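Local coordinates for 3-oxoacyl-[acyl-carrier-protein] synthase 3 (Micrococcus luteus NCTC 2665, PDB 4EWP) that probably catalyses the first condensation of fatty acid synthesis, condensing the acetyl group of acetyl-CoA with malonyl-ACP, with loss of carbon dioxide, at residues E75-Q80 with A174-A179; L314-L319 with Q345-P350. All blocks are in the same frame, centred on the assembly; numbering follows the deposited sequence.

Contact 1: residues E75-Q80 with A174-A179; sequences ERAGLQ and AVIVAA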
loop_
_atom_site.group_PDB
_atom_site.type_symbol
_atom_site.label_atom_id
_atom_site.label_comp_id
_atom_site.label_asym_id
_atom_site.label_seq_id
_atom_site.Cartn_x
_atom_site.Cartn_y
_atom_site.Cartn_z
ATOM N N GLU A 75 23.833 6.216 1.949
ATOM C CA GLU A 75 25.282 6.377 2.061
ATOM C C GLU A 75 26.038 5.717 0.885
ATOM O O GLU A 75 26.967 6.298 0.306
ATOM C CB GLU A 75 25.772 5.835 3.404
ATOM C CG GLU A 75 27.283 5.921 3.574
ATOM C CD GLU A 75 27.791 5.194 4.811
ATOM O OE1 GLU A 75 27.129 4.220 5.241
ATOM O OE2 GLU A 75 28.853 5.591 5.347
ATOM N N ARG A 76 25.631 4.506 0.524
ATOM C CA ARG A 76 26.253 3.802 -0.600
ATOM C C ARG A 76 25.978 4.449 -1.948
ATOM O O ARG A 76 26.764 4.305 -2.868
ATOM C CB ARG A 76 25.782 2.356 -0.649
ATOM C CG ARG A 76 26.399 1.464 0.405
ATOM C CD ARG A 76 25.870 0.072 0.207
ATOM N NE ARG A 76 26.415 -0.846 1.184
ATOM C CZ ARG A 76 26.511 -2.152 0.984
ATOM N NH1 ARG A 76 26.097 -2.670 -0.166
ATOM N NH2 ARG A 76 27.023 -2.934 1.925
ATOM N N ALA A 77 24.851 5.151 -2.060
ATOM C CA ALA A 77 24.512 5.866 -3.283
ATOM C C ALA A 77 25.173 7.257 -3.352
ATOM O O ALA A 77 25.091 7.947 -4.371
ATOM C CB ALA A 77 22.983 5.980 -3.410
ATOM N N GLY A 78 25.848 7.667 -2.283
ATOM C CA GLY A 78 26.400 9.012 -2.225
ATOM C C GLY A 78 25.306 10.082 -2.183
ATOM O O GLY A 78 25.510 11.205 -2.627
ATOM N N LEU A 79 24.129 9.731 -1.664
ATOM C CA LEU A 79 22.989 10.667 -1.637
ATOM C C LEU A 79 22.604 11.052 -0.209
ATOM O O LEU A 79 23.088 10.459 0.749
ATOM C CB LEU A 79 21.772 10.021 -2.305
ATOM C CG LEU A 79 21.795 9.694 -3.800
ATOM C CD1 LEU A 79 20.616 8.793 -4.137
ATOM C CD2 LEU A 79 21.790 10.968 -4.665
ATOM N N GLN A 80 21.718 12.030 -0.055
ATOM C CA GLN A 80 21.028 12.180 1.232
ATOM C C GLN A 80 19.512 12.141 1.124
ATOM O O GLN A 80 18.959 12.063 0.016
ATOM C CB GLN A 80 21.463 13.429 1.948
ATOM C CG GLN A 80 21.906 14.505 1.026
ATOM C CD GLN A 80 22.835 15.414 1.737
ATOM O OE1 GLN A 80 23.518 14.982 2.665
ATOM N NE2 GLN A 80 22.865 16.685 1.343
ATOM N N ALA A 174 16.704 -2.410 1.708
ATOM C CA ALA A 174 16.343 -1.193 0.983
ATOM C C ALA A 174 17.111 -1.018 -0.309
ATOM O O ALA A 174 18.274 -1.357 -0.402
ATOM C CB ALA A 174 16.513 0.041 1.871
ATOM N N VAL A 175 16.455 -0.443 -1.297
ATOM C CA VAL A 175 17.079 -0.231 -2.586
ATOM C C VAL A 175 16.753 1.194 -3.059
ATOM O O VAL A 175 15.700 1.750 -2.715
ATOM C CB VAL A 175 16.568 -1.321 -3.539
ATOM C CG1 VAL A 175 15.936 -0.750 -4.786
ATOM C CG2 VAL A 175 17.654 -2.390 -3.791
ATOM N N ILE A 176 17.670 1.808 -3.796
ATOM C CA ILE A 176 17.373 3.100 -4.409
ATOM C C ILE A 176 17.356 3.018 -5.936
ATOM O O ILE A 176 18.334 2.621 -6.566
ATOM C CB ILE A 176 18.336 4.219 -3.946
ATOM C CG1 ILE A 176 18.220 4.423 -2.428
ATOM C CG2 ILE A 176 17.995 5.525 -4.676
ATOM C CD1 ILE A 176 19.250 5.383 -1.878
ATOM N N VAL A 177 16.230 3.386 -6.531
ATOM C CA VAL A 177 16.102 3.321 -7.974
ATOM C C VAL A 177 16.262 4.717 -8.552
ATOM O O VAL A 177 15.579 5.656 -8.128
ATOM C CB VAL A 177 14.737 2.758 -8.368
ATOM C CG1 VAL A 177 14.602 2.710 -9.897
ATOM C CG2 VAL A 177 14.537 1.383 -7.735
ATOM N N ALA A 178 17.153 4.859 -9.523
ATOM C CA ALA A 178 17.436 6.171 -10.075
ATOM C C ALA A 178 17.316 6.238 -11.602
ATOM O O ALA A 178 17.513 5.237 -12.316
ATOM C CB ALA A 178 18.831 6.636 -9.641
ATOM N N ALA A 179 17.017 7.436 -12.096
ATOM C CA ALA A 179 17.113 7.699 -13.528
ATOM C C ALA A 179 18.482 7.263 -14.053
ATOM O O ALA A 179 19.498 7.413 -13.375
ATOM C CB ALA A 179 16.868 9.185 -13.823
#
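Ile176 meets Ala77 and Leu79 where the end of helix 62-76 is laid against strand 170-180, one of the strands of the N-terminal sheet of the thiolase fold. Along the strand, side chains alternate between the two faces. Ala174 turns to the side of helix 62-76 and touches Ala69, about two turns before Ala77. Val175 turns to the opposite face, as Val177 does further on, and there the two valines pack on Tyr126 and Val137 of helix 125-138. Ile176, between them, carries the contact. Its two branches divide the work: the longer one, with CG1 anti to the carbonyl carbon (chi1 -61°) and extended beyond, brings CD1 to 4.1 Å from Ala77 CB, while the methyl CG2, anti to the backbone N, lies 4.2 Å from Leu79 CD1. Both contacts are apolar. Ala178 returns to the leucine side, but packs on Val17 of strand 13-22 and His144 of strand 144-152.

Leu79 can come back to the sheet because the helix closes in a Schellman motif. Gly78 takes a positive phi of 67°, and its N bonds to Glu75 O at 3.1 Å, turning the chain so that Leu79 comes back toward the strand, to which Ala77 already points from the end of the helix. The two form one small apolar surface over Ile176 and are packed on each other as well, with Leu79 CD1 3.7 Å from Ala77 CB.

Contact 2: residues L314-L319 with Q345-P350; sequences LAMHRL and QVVRLP
Met316 reaches from the middle of helix 311-322 and lays its whole outer half along one methyl of Leu349. The tight part is this single meeting: Leu349 CD2 lies 3.7 Å from Met316 CG, 3.9 Å from Met316 SD and 4.1 Å from Met316 CE, so three successive atoms of the thioether chain wrap past one methyl. The two side chains run alongside each other in opposite senses. With CG anti to the backbone N (chi1 -178°) Met316 first extends straight off the helix, then bends at its last torsion (chi3 -64°), which swings the end methyl round.

This helix sits in the middle layer of the five-layered thiolase fold: on one side it meets strands 330-337 and 341-348 of the C-terminal sheet, and on another Leu314 and His317 touch Ala21 of strand 13-22 in the N-terminal sheet. Met316 itself also touches Gln333 of strand 330-337 and Ile273 of strand 269-274.

Away from CD2 the fit slackens. Val347, the last inward-turned side chain of the strand proper, offers its methyl CG2 to Met316 CE only at 4.5 Å. On the outer side is Pro350, the C-terminal residue and partly open to solvent; its ring carbon CD stands 4.3 Å from Met316 SD, and its ring rests on Ile16 as well. The next turn of the helix contributes little, since Leu319 packs instead on Ala271 and Ile273 of strand 269-274.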
loop_
_atom_site.group_PDB
_atom_site.type_symbol
_atom_site.label_atom_id
_atom_site.label_comp_id
_atom_site.label_asym_id
_atom_site.label_seq_id
_atom_site.Cartn_x
_atom_site.Cartn_y
_atom_site.Cartn_z
ATOM N N LEU A 314 17.805 -8.057 1.218
ATOM C CA LEU A 314 18.737 -8.576 2.221
ATOM C C LEU A 314 19.714 -9.578 1.596
ATOM O O LEU A 314 20.921 -9.525 1.850
ATOM C CB LEU A 314 17.999 -9.222 3.403
ATOM C CG LEU A 314 17.424 -8.315 4.494
ATOM C CD1 LEU A 314 16.713 -9.151 5.544
ATOM C CD2 LEU A 314 18.535 -7.472 5.146
ATOM N N ALA A 315 19.191 -10.480 0.769
ATOM C CA ALA A 315 20.017 -11.515 0.140
ATOM C C ALA A 315 20.945 -10.888 -0.891
ATOM O O ALA A 315 22.089 -11.308 -1.047
ATOM C CB ALA A 315 19.146 -12.570 -0.514
ATOM N N MET A 316 20.445 -9.878 -1.597
ATOM C CA MET A 316 21.256 -9.170 -2.585
ATOM C C MET A 316 22.426 -8.502 -1.884
ATOM O O MET A 316 23.575 -8.555 -2.355
ATOM C CB MET A 316 20.426 -8.101 -3.293
ATOM C CG MET A 316 21.199 -7.370 -4.367
ATOM S SD MET A 316 20.304 -5.933 -4.957
ATOM C CE MET A 316 18.868 -6.714 -5.698
ATOM N N HIS A 317 22.119 -7.873 -0.752
ATOM C CA HIS A 317 23.125 -7.211 0.064
ATOM C C HIS A 317 24.209 -8.195 0.501
ATOM O O HIS A 317 25.404 -7.890 0.434
ATOM C CB HIS A 317 22.466 -6.556 1.273
ATOM C CG HIS A 317 23.405 -5.776 2.142
ATOM N ND1 HIS A 317 24.191 -6.367 3.111
ATOM C CD2 HIS A 317 23.646 -4.442 2.226
ATOM C CE1 HIS A 317 24.895 -5.437 3.733
ATOM N NE2 HIS A 317 24.574 -4.258 3.222
ATOM N N ARG A 318 23.799 -9.379 0.940
ATOM C CA ARG A 318 24.762 -10.382 1.360
ATOM C C ARG A 318 25.570 -10.908 0.179
ATOM O O ARG A 318 26.759 -11.159 0.307
ATOM C CB ARG A 318 24.081 -11.538 2.088
ATOM C CG ARG A 318 25.052 -12.635 2.521
ATOM C CD ARG A 318 24.337 -13.707 3.315
ATOM N NE ARG A 318 25.250 -14.752 3.775
ATOM C CZ ARG A 318 24.890 -15.774 4.547
ATOM N NH1 ARG A 318 23.635 -15.889 4.955
ATOM N NH2 ARG A 318 25.787 -16.684 4.908
ATOM N N LEU A 319 24.925 -11.072 -0.970
ATOM C CA LEU A 319 25.623 -11.541 -2.159
ATOM C C LEU A 319 26.776 -10.612 -2.517
ATOM O O LEU A 319 27.872 -11.065 -2.866
ATOM C CB LEU A 319 24.651 -11.633 -3.334
ATOM C CG LEU A 319 24.596 -12.993 -4.015
ATOM C CD1 LEU A 319 24.584 -14.090 -2.962
ATOM C CD2 LEU A 319 23.387 -13.106 -4.927
ATOM N N GLN A 345 11.973 -9.207 -11.964
ATOM C CA GLN A 345 12.752 -8.365 -12.873
ATOM C C GLN A 345 14.155 -8.915 -13.026
ATOM O O GLN A 345 14.676 -9.585 -12.133
ATOM C CB GLN A 345 12.900 -6.937 -12.325
ATOM C CG GLN A 345 11.629 -6.191 -12.123
ATOM C CD GLN A 345 11.124 -6.270 -10.695
ATOM O OE1 GLN A 345 11.782 -6.816 -9.805
ATOM N NE2 GLN A 345 9.946 -5.711 -10.470
ATOM N N VAL A 346 14.790 -8.599 -14.142
ATOM C CA VAL A 346 16.236 -8.734 -14.216
ATOM C C VAL A 346 16.837 -7.358 -13.923
ATOM O O VAL A 346 16.386 -6.329 -14.458
ATOM C CB VAL A 346 16.692 -9.275 -15.571
ATOM C CG1 VAL A 346 18.207 -9.223 -15.679
ATOM C CG2 VAL A 346 16.171 -10.719 -15.762
ATOM N N VAL A 347 17.813 -7.325 -13.029
ATOM C CA VAL A 347 18.401 -6.056 -12.641
ATOM C C VAL A 347 19.916 -6.099 -12.733
ATOM O O VAL A 347 20.526 -7.127 -12.485
ATOM C CB VAL A 347 17.988 -5.624 -11.216
ATOM C CG1 VAL A 347 16.461 -5.474 -11.111
ATOM C CG2 VAL A 347 18.530 -6.592 -10.170
ATOM N N ARG A 348 20.507 -4.973 -13.122
ATOM C CA ARG A 348 21.948 -4.785 -13.063
ATOM C C ARG A 348 22.330 -4.444 -11.622
ATOM O O ARG A 348 21.910 -3.417 -11.092
ATOM C CB ARG A 348 22.337 -3.647 -13.995
ATOM C CG ARG A 348 23.827 -3.486 -14.199
ATOM C CD ARG A 348 24.132 -3.173 -15.648
ATOM N NE ARG A 348 24.656 -4.356 -16.321
ATOM C CZ ARG A 348 24.236 -4.802 -17.502
ATOM N NH1 ARG A 348 23.273 -4.156 -18.155
ATOM N NH2 ARG A 348 24.779 -5.895 -18.026
ATOM N N LEU A 349 23.122 -5.297 -10.979
ATOM C CA LEU A 349 23.418 -5.096 -9.563
ATOM C C LEU A 349 24.258 -3.848 -9.350
ATOM O O LEU A 349 25.149 -3.550 -10.148
ATOM C CB LEU A 349 24.119 -6.314 -8.981
ATOM C CG LEU A 349 23.322 -7.620 -8.997
ATOM C CD1 LEU A 349 24.260 -8.827 -8.808
ATOM C CD2 LEU A 349 22.244 -7.585 -7.943
ATOM N N PRO A 350 23.975 -3.107 -8.269
ATOM C CA PRO A 350 24.675 -1.848 -7.945
ATOM C C PRO A 350 26.158 -2.036 -7.622
ATOM O O PRO A 350 26.506 -3.110 -7.137
ATOM C CB PRO A 350 23.928 -1.327 -6.712
ATOM C CG PRO A 350 23.211 -2.545 -6.131
ATOM C CD PRO A 350 22.900 -3.425 -7.312
#

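How the contacts relate
Contact 1 ties helix 62-76 to the N-terminal sheet, and contact 2 ties helix 311-322 to the C-terminal one; their centres are 14 Å apart, on the same side of the chain's centre. The two helices meet where Arg76 NH2 and His317 NE2, 3.1 Å apart, both turn to Glu72 OE2, which takes a salt bridge from the arginine and shares a hydrogen bond with the histidine. Ile16 of strand 13-22 is a second bridge, touching Val175 as well as Val347 and Pro350. Contact 1 lies away from the predicted active-site residues, whereas the side chain of Met316 in contact 2 is about 11 Å from that of His275.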